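Putative metal binding protein (Coccidioides immitis, PDB 3CVG) is of unknown function but probably binds a small ligand or metal ion as a periplasmic-binding-protein-like domain, and carries a bound calcium ion in the crystal. Local coordinates at residues 187-196 / 207-218; 96-107 / 233-243. All blocks are in the same frame, centred on the assembly; numbering follows the deposited sequence.

Contact 1. Residues 187-196 / 207-218; sequences PIQALTAAIL and TYLSIPRGLRDQ
Ile195 and Ile211 meet tip to tip, their CD1 methyls 3.5 Å apart and slightly tighter than ordinary van der Waals contact. On Ile211, CB stands on the side of the loop that faces helix 187-196. Its CG2 branch slides past Thr192, 4.0 Å from OG1, and lies a little farther from the CG2 of Ile188. The other branch, CG1, sits between the backbone N and the carbonyl carbon (chi1 62°) and brings CD1 against two helix side chains: Ile195, and Leu191, which crosses Ile211 at about a right angle with CD2 3.7 Å from Ile211 CD1. Near the C-terminal end of the helix, Ile195 CG2 rests against Gln218 CB and the carbonyl O of Leu215, while Leu215 sends CD1 across to Thr192 CG2 (3.8 Å) and rests CD2 against Ile195 CG2.

At the start of the helix, Thr207 lies against Pro187: its CG2 meets the carbonyl group of that proline, and its OG1, hydrogen-bonded to Asp204, sits 3.2 Å from Pro187 CB. No direct hydrogen bond joins the two segments. At the other end, one water donates hydrogen bonds to both Ile195 O and Gln218 O, and a second links Ile195 O to Gln218 OE1. Arg216 braces the loop, gripping Ile211 O side-on with NE and NH2, while its NH1 pairs with Asp274. The whole is apolar packing of helix 187-196 against the turn-rich connection after strand 200-204, with its type I beta turn from Tyr208 to Ile211, within a fold of the periplasmic binding protein superfamily.

Contact 2. Residues 96-107 / 233-243; sequences ESPSYYAFRDHF and LLNPAHLLVGA
An antiparallel strand pair with a classic beta bulge joins 100-107 to 234-241 in this periplasmic-binding-protein-like fold. At the bulge Ala102 and Phe103 both face Ala237: Ala102 N bonds to Ala237 O at 2.9 Å, Phe103 N reaches the same oxygen more weakly, and Ala237 N returns a bond to Phe103 O. The Phe103 ring lies flat over Ala237 CB, a CH-pi contact 3.5 Å from methyl to ring centre, and also meets the ring of Tyr279. On the other face, Tyr101 and His238 form an offset stack with planes 28° apart, and the tyrosine OH passes on to within 3.2 Å of Pro236 CB. Back near the start of 96-107, Tyr100 lays its CE2 edge against Val241 CG2 (3.5 Å), while Glu96 N extends the pairing beyond the strand with a nearly straight bond to Val241 O. Near Phe107, whose CE2 packs on Asn235 CB, Asp105 and Asn235 bond to each other through both backbone groups. Their side chains, each with CG anti to the backbone N (chi1 180° and -175°), lie side by side, and buried Asn235 ND2 reaches the anti side of Asp105 OD2 at 3.0 Å, somewhat out of the carboxylate plane.

In the fold
From the N terminus the chain builds strands 20-26, 55-60 and 77-80 with their helices before it reaches 96-107; the partner 233-243 comes more than a hundred residues later. Contact 2 closes that long loop, and contact 1 is nested wholly inside it: helix 187-196 leads into strand 200-204, and the segment 207-218 comes soon after, closing a short loop of its own. The strand continuing from 96-107 connects the two, since 100-111 pairs with both 200-204 and 234-241, and Leu191 of contact 1 touches its Ile110. The contacts lie on opposite sides of the chain's centre, their centres 27 Å apart, yet the side chains of Pro187 and Phe107 each lie about 5 Å from the calcium ion.

Contact 1. Residues 187-196 / 207-218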
loop_
_atom_site.group_PDB
_atom_site.type_symbol
_atom_site.label_atom_id
_atom_site.label_comp_id
_atom_site.label_asym_id
_atom_site.label_seq_id
_atom_site.Cartn_x
_atom_site.Cartn_y
_atom_site.Cartn_z
ATOM N N PRO A 187 -6.210 5.238 -6.485
ATOM C CA PRO A 187 -4.931 5.932 -6.324
ATOM C C PRO A 187 -4.526 6.967 -7.370
ATOM O O PRO A 187 -4.253 8.116 -7.030
ATOM C CB PRO A 187 -3.929 4.783 -6.262
ATOM C CG PRO A 187 -4.681 3.755 -5.522
ATOM C CD PRO A 187 -6.036 3.797 -6.214
ATOM N N ILE A 188 -4.463 6.554 -8.632
ATOM C CA ILE A 188 -4.040 7.455 -9.704
ATOM C C ILE A 188 -4.928 8.692 -9.829
ATOM O O ILE A 188 -4.432 9.820 -9.875
ATOM C CB ILE A 188 -3.978 6.710 -11.065
ATOM C CG1 ILE A 188 -2.847 5.674 -11.040
ATOM C CG2 ILE A 188 -3.739 7.710 -12.207
ATOM C CD1 ILE A 188 -2.749 4.820 -12.307
ATOM N N GLN A 189 -6.239 8.483 -9.882
ATOM C CA GLN A 189 -7.174 9.604 -9.983
ATOM C C GLN A 189 -7.012 10.549 -8.792
ATOM O O GLN A 189 -6.964 11.769 -8.962
ATOM C CB GLN A 189 -8.610 9.088 -10.050
ATOM C CG GLN A 189 -8.963 8.457 -11.385
ATOM C CD GLN A 189 -10.137 7.503 -11.293
ATOM O OE1 GLN A 189 -11.100 7.742 -10.555
ATOM N NE2 GLN A 189 -10.072 6.411 -12.059
ATOM N N ALA A 190 -6.922 9.992 -7.587
ATOM C CA ALA A 190 -6.767 10.818 -6.384
ATOM C C ALA A 190 -5.499 11.678 -6.393
ATOM O O ALA A 190 -5.532 12.848 -5.997
ATOM C CB ALA A 190 -6.798 9.928 -5.124
ATOM N N LEU A 191 -4.372 11.097 -6.812
ATOM C CA LEU A 191 -3.127 11.856 -6.866
ATOM C C LEU A 191 -3.235 12.935 -7.949
ATOM O O LEU A 191 -2.817 14.072 -7.746
ATOM C CB LEU A 191 -1.924 10.932 -7.157
ATOM C CG LEU A 191 -0.552 11.604 -7.319
ATOM C CD1 LEU A 191 -0.272 12.547 -6.147
ATOM C CD2 LEU A 191 0.540 10.531 -7.415
ATOM N N THR A 192 -3.807 12.569 -9.092
ATOM C CA THR A 192 -3.985 13.507 -10.192
ATOM C C THR A 192 -4.831 14.697 -9.725
ATOM O O THR A 192 -4.525 15.858 -10.024
ATOM C CB THR A 192 -4.682 12.824 -11.392
ATOM O OG1 THR A 192 -3.846 11.770 -11.891
ATOM C CG2 THR A 192 -4.942 13.833 -12.507
ATOM N N ALA A 193 -5.891 14.396 -8.984
ATOM C CA ALA A 193 -6.782 15.432 -8.471
ATOM C C ALA A 193 -6.065 16.348 -7.483
ATOM O O ALA A 193 -6.228 17.563 -7.541
ATOM C CB ALA A 193 -7.997 14.794 -7.794
ATOM N N ALA A 194 -5.275 15.770 -6.576
ATOM C CA ALA A 194 -4.551 16.564 -5.587
ATOM C C ALA A 194 -3.616 17.556 -6.271
ATOM O O ALA A 194 -3.480 18.708 -5.843
ATOM C CB ALA A 194 -3.742 15.660 -4.666
ATOM N N ILE A 195 -2.958 17.089 -7.323
ATOM C CA ILE A 195 -2.019 17.916 -8.062
ATOM C C ILE A 195 -2.739 19.034 -8.806
ATOM O O ILE A 195 -2.332 20.189 -8.724
ATOM C CB ILE A 195 -1.206 17.049 -9.042
ATOM C CG1 ILE A 195 -0.303 16.109 -8.243
ATOM C CG2 ILE A 195 -0.356 17.923 -9.965
ATOM C CD1 ILE A 195 0.241 14.948 -9.070
ATOM N N LEU A 196 -3.814 18.689 -9.506
ATOM C CA LEU A 196 -4.588 19.672 -10.264
ATOM C C LEU A 196 -5.225 20.714 -9.355
ATOM O O LEU A 196 -5.341 21.881 -9.720
ATOM C CB LEU A 196 -5.696 18.986 -11.068
ATOM C CG LEU A 196 -5.308 18.096 -12.252
ATOM C CD1 LEU A 196 -6.556 17.500 -12.891
ATOM C CD2 LEU A 196 -4.541 18.916 -13.271
ATOM N N THR A 207 1.972 4.703 -7.305
ATOM C CA THR A 207 0.975 5.569 -7.922
ATOM C C THR A 207 1.703 6.764 -8.534
ATOM O O THR A 207 1.399 7.189 -9.649
ATOM C CB THR A 207 -0.038 6.058 -6.870
ATOM O OG1 THR A 207 -0.702 4.926 -6.298
ATOM C CG2 THR A 207 -1.074 6.989 -7.503
ATOM N N TYR A 208 2.672 7.294 -7.794
ATOM C CA TYR A 208 3.478 8.422 -8.247
ATOM C C TYR A 208 4.158 8.111 -9.589
ATOM O O TYR A 208 4.164 8.939 -10.516
ATOM C CB TYR A 208 4.545 8.742 -7.195
ATOM C CG TYR A 208 5.587 9.740 -7.634
ATOM C CD1 TYR A 208 5.247 11.071 -7.893
ATOM C CD2 TYR A 208 6.919 9.357 -7.795
ATOM C CE1 TYR A 208 6.203 11.993 -8.304
ATOM C CE2 TYR A 208 7.892 10.278 -8.210
ATOM C CZ TYR A 208 7.525 11.591 -8.457
ATOM O OH TYR A 208 8.474 12.503 -8.856
ATOM N N LEU A 209 4.738 6.919 -9.686
ATOM C CA LEU A 209 5.426 6.515 -10.907
ATOM C C LEU A 209 4.447 6.225 -12.029
ATOM O O LEU A 209 4.851 6.019 -13.173
ATOM C CB LEU A 209 6.290 5.275 -10.646
ATOM C CG LEU A 209 7.412 5.482 -9.623
ATOM C CD1 LEU A 209 8.056 4.134 -9.275
ATOM C CD2 LEU A 209 8.441 6.450 -10.179
ATOM N N SER A 210 3.157 6.227 -11.704
ATOM C CA SER A 210 2.127 5.952 -12.695
ATOM C C SER A 210 1.562 7.201 -13.371
ATOM O O SER A 210 0.930 7.088 -14.410
ATOM C CB SER A 210 0.965 5.182 -12.058
ATOM O OG SER A 210 1.378 3.920 -11.575
ATOM N N ILE A 211 1.765 8.378 -12.784
ATOM C CA ILE A 211 1.210 9.587 -13.382
ATOM C C ILE A 211 2.161 10.227 -14.385
ATOM O O ILE A 211 3.375 10.014 -14.342
ATOM C CB ILE A 211 0.802 10.629 -12.300
ATOM C CG1 ILE A 211 2.025 11.070 -11.501
ATOM C CG2 ILE A 211 -0.262 10.032 -11.375
ATOM C CD1 ILE A 211 1.752 12.198 -10.534
ATOM N N PRO A 212 1.615 11.011 -15.322
ATOM C CA PRO A 212 2.444 11.675 -16.337
ATOM C C PRO A 212 3.613 12.445 -15.734
ATOM O O PRO A 212 3.484 13.035 -14.666
ATOM C CB PRO A 212 1.454 12.593 -17.035
ATOM C CG PRO A 212 0.161 11.819 -16.943
ATOM C CD PRO A 212 0.188 11.333 -15.508
ATOM N N ARG A 213 4.759 12.434 -16.409
ATOM C CA ARG A 213 5.917 13.168 -15.910
ATOM C C ARG A 213 5.562 14.638 -15.728
ATOM O O ARG A 213 5.992 15.281 -14.766
ATOM C CB ARG A 213 7.096 13.076 -16.878
ATOM C CG ARG A 213 7.690 11.699 -16.989
ATOM C CD ARG A 213 9.060 11.743 -17.640
ATOM N NE ARG A 213 9.576 10.396 -17.841
ATOM C CZ ARG A 213 9.667 9.485 -16.881
ATOM N NH1 ARG A 213 9.277 9.776 -15.647
ATOM N NH2 ARG A 213 10.147 8.279 -17.154
ATOM N N GLY A 214 4.786 15.164 -16.668
ATOM C CA GLY A 214 4.382 16.556 -16.598
ATOM C C GLY A 214 3.723 16.927 -15.281
ATOM O O GLY A 214 4.005 17.988 -14.725
ATOM N N LEU A 215 2.846 16.062 -14.774
ATOM C CA LEU A 215 2.167 16.334 -13.511
ATOM C C LEU A 215 3.125 16.326 -12.328
ATOM O O LEU A 215 2.947 17.086 -11.379
ATOM C CB LEU A 215 1.045 15.320 -13.258
ATOM C CG LEU A 215 -0.291 15.554 -13.970
ATOM C CD1 LEU A 215 -1.335 14.588 -13.431
ATOM C CD2 LEU A 215 -0.742 16.996 -13.737
ATOM N N ARG A 216 4.138 15.468 -12.385
ATOM C CA ARG A 216 5.101 15.375 -11.296
ATOM C C ARG A 216 5.847 16.690 -11.121
ATOM O O ARG A 216 6.386 16.968 -10.054
ATOM C CB ARG A 216 6.093 14.234 -11.548
ATOM C CG ARG A 216 5.432 12.879 -11.701
ATOM C CD ARG A 216 6.463 11.796 -12.009
ATOM N NE ARG A 216 5.868 10.708 -12.778
ATOM C CZ ARG A 216 6.506 9.587 -13.101
ATOM N NH1 ARG A 216 7.765 9.406 -12.718
ATOM N NH2 ARG A 216 5.886 8.652 -13.804
ATOM N N ASP A 217 5.871 17.504 -12.170
ATOM C CA ASP A 217 6.533 18.799 -12.103
ATOM C C ASP A 217 5.618 19.844 -11.467
ATOM O O ASP A 217 6.058 20.933 -11.108
ATOM C CB ASP A 217 6.943 19.257 -13.501
ATOM C CG ASP A 217 8.219 18.601 -13.973
ATOM O OD1 ASP A 217 9.270 18.821 -13.334
ATOM O OD2 ASP A 217 8.175 17.867 -14.981
ATOM N N GLN A 218 4.343 19.500 -11.330
ATOM C CA GLN A 218 3.357 20.398 -10.737
ATOM C C GLN A 218 3.143 20.049 -9.262
ATOM O O GLN A 218 2.189 20.506 -8.623
ATOM C CB GLN A 218 2.043 20.296 -11.519
ATOM C CG GLN A 218 2.151 20.848 -12.945
ATOM C CD GLN A 218 0.963 20.487 -13.815
ATOM O OE1 GLN A 218 -0.189 20.630 -13.402
ATOM N NE2 GLN A 218 1.237 20.031 -15.033
HETATM O O HOH W 1 -0.276 21.000 -7.139
HETATM O O HOH W 2 -1.335 21.941 -10.627
#

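Contact 2. Residues 96-107 / 233-243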
loop_
_atom_site.group_PDB
_atom_site.type_symbol
_atom_site.label_atom_id
_atom_site.label_comp_id
_atom_site.label_asym_id
_atom_site.label_seq_id
_atom_site.Cartn_x
_atom_site.Cartn_y
_atom_site.Cartn_z
ATOM N N GLU A 96 -2.660 -19.069 9.279
ATOM C CA GLU A 96 -1.634 -19.924 9.858
ATOM C C GLU A 96 -0.581 -19.031 10.495
ATOM O O GLU A 96 -0.406 -17.882 10.095
ATOM C CB GLU A 96 -0.958 -20.755 8.767
ATOM C CG GLU A 96 -1.843 -21.770 8.079
ATOM C CD GLU A 96 -1.863 -23.095 8.804
ATOM O OE1 GLU A 96 -2.443 -23.170 9.911
ATOM O OE2 GLU A 96 -1.284 -24.063 8.266
ATOM N N SER A 97 0.110 -19.559 11.494
ATOM C CA SER A 97 1.180 -18.820 12.143
ATOM C C SER A 97 2.458 -19.407 11.556
ATOM O O SER A 97 2.574 -20.620 11.411
ATOM C CB SER A 97 1.150 -19.046 13.655
ATOM O OG SER A 97 2.165 -18.301 14.307
ATOM N N PRO A 98 3.432 -18.559 11.200
ATOM C CA PRO A 98 3.421 -17.099 11.307
ATOM C C PRO A 98 3.107 -16.463 9.962
ATOM O O PRO A 98 2.874 -17.163 8.969
ATOM C CB PRO A 98 4.842 -16.795 11.737
ATOM C CG PRO A 98 5.616 -17.742 10.850
ATOM C CD PRO A 98 4.802 -19.045 10.938
ATOM N N SER A 99 3.099 -15.132 9.938
ATOM C CA SER A 99 2.858 -14.398 8.703
ATOM C C SER A 99 4.220 -14.365 8.023
ATOM O O SER A 99 5.231 -14.674 8.660
ATOM C CB SER A 99 2.399 -12.970 8.995
ATOM O OG SER A 99 3.440 -12.205 9.570
ATOM N N TYR A 100 4.250 -13.991 6.748
ATOM C CA TYR A 100 5.503 -13.934 5.996
ATOM C C TYR A 100 5.746 -12.527 5.449
ATOM O O TYR A 100 4.927 -12.009 4.688
ATOM C CB TYR A 100 5.455 -14.929 4.834
ATOM C CG TYR A 100 5.214 -16.361 5.260
ATOM C CD1 TYR A 100 6.263 -17.163 5.708
ATOM C CD2 TYR A 100 3.933 -16.904 5.240
ATOM C CE1 TYR A 100 6.040 -18.474 6.128
ATOM C CE2 TYR A 100 3.697 -18.211 5.659
ATOM C CZ TYR A 100 4.755 -18.989 6.100
ATOM O OH TYR A 100 4.530 -20.277 6.523
ATOM N N TYR A 101 6.861 -11.914 5.839
ATOM C CA TYR A 101 7.198 -10.574 5.362
ATOM C C TYR A 101 7.529 -10.730 3.881
ATOM O O TYR A 101 8.501 -11.396 3.535
ATOM C CB TYR A 101 8.420 -10.027 6.112
ATOM C CG TYR A 101 8.449 -8.515 6.271
ATOM C CD1 TYR A 101 8.011 -7.666 5.244
ATOM C CD2 TYR A 101 8.942 -7.929 7.438
ATOM C CE1 TYR A 101 8.060 -6.270 5.387
ATOM C CE2 TYR A 101 8.999 -6.541 7.586
ATOM C CZ TYR A 101 8.557 -5.717 6.557
ATOM O OH TYR A 101 8.597 -4.342 6.711
ATOM N N ALA A 102 6.727 -10.116 3.015
ATOM C CA ALA A 102 6.912 -10.228 1.563
ATOM C C ALA A 102 7.742 -9.122 0.911
ATOM O O ALA A 102 8.696 -9.399 0.180
ATOM C CB ALA A 102 5.549 -10.308 0.882
ATOM N N PHE A 103 7.358 -7.872 1.143
ATOM C CA PHE A 103 8.086 -6.752 0.574
ATOM C C PHE A 103 7.741 -5.457 1.295
ATOM O O PHE A 103 6.865 -5.433 2.162
ATOM C CB PHE A 103 7.811 -6.640 -0.937
ATOM C CG PHE A 103 6.371 -6.384 -1.292
ATOM C CD1 PHE A 103 5.861 -5.087 -1.315
ATOM C CD2 PHE A 103 5.525 -7.441 -1.619
ATOM C CE1 PHE A 103 4.537 -4.850 -1.657
ATOM C CE2 PHE A 103 4.193 -7.213 -1.964
ATOM C CZ PHE A 103 3.701 -5.912 -1.983
ATOM N N ARG A 104 8.450 -4.388 0.948
ATOM C CA ARG A 104 8.227 -3.092 1.576
ATOM C C ARG A 104 7.840 -2.019 0.558
ATOM O O ARG A 104 8.590 -1.722 -0.379
ATOM C CB ARG A 104 9.483 -2.668 2.357
ATOM C CG ARG A 104 9.713 -3.477 3.654
ATOM C CD ARG A 104 11.072 -3.186 4.328
ATOM N NE ARG A 104 12.200 -3.736 3.568
ATOM C CZ ARG A 104 13.473 -3.705 3.966
ATOM N NH1 ARG A 104 13.808 -3.148 5.125
ATOM N NH2 ARG A 104 14.421 -4.228 3.197
ATOM N N ASP A 105 6.648 -1.459 0.746
ATOM C CA ASP A 105 6.144 -0.400 -0.116
ATOM C C ASP A 105 6.367 0.898 0.655
ATOM O O ASP A 105 6.739 0.866 1.831
ATOM C CB ASP A 105 4.658 -0.633 -0.408
ATOM C CG ASP A 105 4.057 0.441 -1.307
ATOM O OD1 ASP A 105 4.803 1.062 -2.094
ATOM O OD2 ASP A 105 2.826 0.647 -1.237
ATOM N N HIS A 106 6.154 2.041 0.014
ATOM C CA HIS A 106 6.382 3.306 0.698
ATOM C C HIS A 106 5.321 4.359 0.390
ATOM O O HIS A 106 4.889 4.505 -0.751
ATOM C CB HIS A 106 7.766 3.856 0.335
ATOM C CG HIS A 106 8.870 2.849 0.473
ATOM N ND1 HIS A 106 9.178 1.940 -0.516
ATOM C CD2 HIS A 106 9.691 2.564 1.515
ATOM C CE1 HIS A 106 10.138 1.138 -0.093
ATOM N NE2 HIS A 106 10.466 1.494 1.136
ATOM N N PHE A 107 4.894 5.073 1.427
ATOM C CA PHE A 107 3.914 6.146 1.276
ATOM C C PHE A 107 4.717 7.444 1.117
ATOM O O PHE A 107 5.911 7.486 1.429
ATOM C CB PHE A 107 3.039 6.267 2.538
ATOM C CG PHE A 107 2.017 5.161 2.699
ATOM C CD1 PHE A 107 0.930 5.063 1.837
ATOM C CD2 PHE A 107 2.127 4.241 3.745
ATOM C CE1 PHE A 107 -0.042 4.069 2.014
ATOM C CE2 PHE A 107 1.164 3.244 3.930
ATOM C CZ PHE A 107 0.076 3.159 3.061
ATOM N N LEU A 233 5.753 6.253 7.395
ATOM C CA LEU A 233 5.445 6.126 5.980
ATOM C C LEU A 233 5.888 4.812 5.330
ATOM O O LEU A 233 5.816 4.668 4.113
ATOM C CB LEU A 233 6.005 7.328 5.205
ATOM C CG LEU A 233 5.469 8.724 5.566
ATOM C CD1 LEU A 233 5.900 9.738 4.492
ATOM C CD2 LEU A 233 3.944 8.694 5.658
ATOM N N LEU A 234 6.346 3.854 6.133
ATOM C CA LEU A 234 6.742 2.558 5.584
ATOM C C LEU A 234 5.459 1.747 5.425
ATOM O O LEU A 234 4.609 1.763 6.314
ATOM C CB LEU A 234 7.696 1.825 6.541
ATOM C CG LEU A 234 8.010 0.366 6.162
ATOM C CD1 LEU A 234 8.802 0.329 4.866
ATOM C CD2 LEU A 234 8.797 -0.310 7.289
ATOM N N ASN A 235 5.310 1.046 4.306
ATOM C CA ASN A 235 4.105 0.251 4.076
ATOM C C ASN A 235 4.465 -1.214 3.861
ATOM O O ASN A 235 4.549 -1.694 2.734
ATOM C CB ASN A 235 3.330 0.792 2.867
ATOM C CG ASN A 235 2.003 0.078 2.654
ATOM O OD1 ASN A 235 1.351 -0.334 3.608
ATOM N ND2 ASN A 235 1.588 -0.046 1.396
ATOM N N PRO A 236 4.678 -1.948 4.958
ATOM C CA PRO A 236 5.034 -3.366 4.878
ATOM C C PRO A 236 3.913 -4.263 4.375
ATOM O O PRO A 236 2.741 -4.073 4.709
ATOM C CB PRO A 236 5.449 -3.695 6.311
ATOM C CG PRO A 236 4.552 -2.804 7.122
ATOM C CD PRO A 236 4.620 -1.493 6.358
ATOM N N ALA A 237 4.293 -5.249 3.572
ATOM C CA ALA A 237 3.352 -6.205 3.013
ATOM C C ALA A 237 3.717 -7.590 3.517
ATOM O O ALA A 237 4.882 -7.986 3.458
ATOM C CB ALA A 237 3.411 -6.171 1.485
ATOM N N HIS A 238 2.724 -8.308 4.037
ATOM C CA HIS A 238 2.923 -9.657 4.552
ATOM C C HIS A 238 1.977 -10.624 3.848
ATOM O O HIS A 238 0.902 -10.230 3.377
ATOM C CB HIS A 238 2.639 -9.728 6.062
ATOM C CG HIS A 238 3.734 -9.186 6.921
ATOM N ND1 HIS A 238 3.947 -7.833 7.095
ATOM C CD2 HIS A 238 4.675 -9.813 7.668
ATOM C CE1 HIS A 238 4.970 -7.654 7.914
ATOM N NE2 HIS A 238 5.429 -8.840 8.273
ATOM N N LEU A 239 2.382 -11.893 3.773
ATOM C CA LEU A 239 1.546 -12.917 3.164
ATOM C C LEU A 239 0.902 -13.724 4.283
ATOM O O LEU A 239 1.549 -14.026 5.289
ATOM C CB LEU A 239 2.370 -13.865 2.293
ATOM C CG LEU A 239 1.540 -14.982 1.649
ATOM C CD1 LEU A 239 0.732 -14.405 0.504
ATOM C CD2 LEU A 239 2.445 -16.086 1.132
ATOM N N LEU A 240 -0.371 -14.060 4.113
ATOM C CA LEU A 240 -1.086 -14.848 5.106
ATOM C C LEU A 240 -1.510 -16.165 4.481
ATOM O O LEU A 240 -2.065 -16.185 3.384
ATOM C CB LEU A 240 -2.328 -14.103 5.605
ATOM C CG LEU A 240 -2.123 -12.830 6.436
ATOM C CD1 LEU A 240 -3.477 -12.201 6.755
ATOM C CD2 LEU A 240 -1.375 -13.167 7.720
ATOM N N VAL A 241 -1.220 -17.263 5.167
ATOM C CA VAL A 241 -1.603 -18.583 4.690
ATOM C C VAL A 241 -2.881 -18.968 5.422
ATOM O O VAL A 241 -2.900 -19.061 6.650
ATOM C CB VAL A 241 -0.502 -19.629 4.975
ATOM C CG1 VAL A 241 -1.015 -21.032 4.678
ATOM C CG2 VAL A 241 0.724 -19.325 4.122
ATOM N N GLY A 242 -3.949 -19.169 4.659
ATOM C CA GLY A 242 -5.224 -19.528 5.249
ATOM C C GLY A 242 -5.185 -20.853 5.981
ATOM O O GLY A 242 -4.599 -21.819 5.494
ATOM N N ALA A 243 -5.808 -20.902 7.157
ATOM C CA ALA A 243 -5.841 -22.123 7.956
ATOM C C ALA A 243 -6.745 -23.177 7.320
ATOM O O ALA A 243 -6.426 -24.369 7.330
ATOM C CB ALA A 243 -6.321 -21.813 9.370
#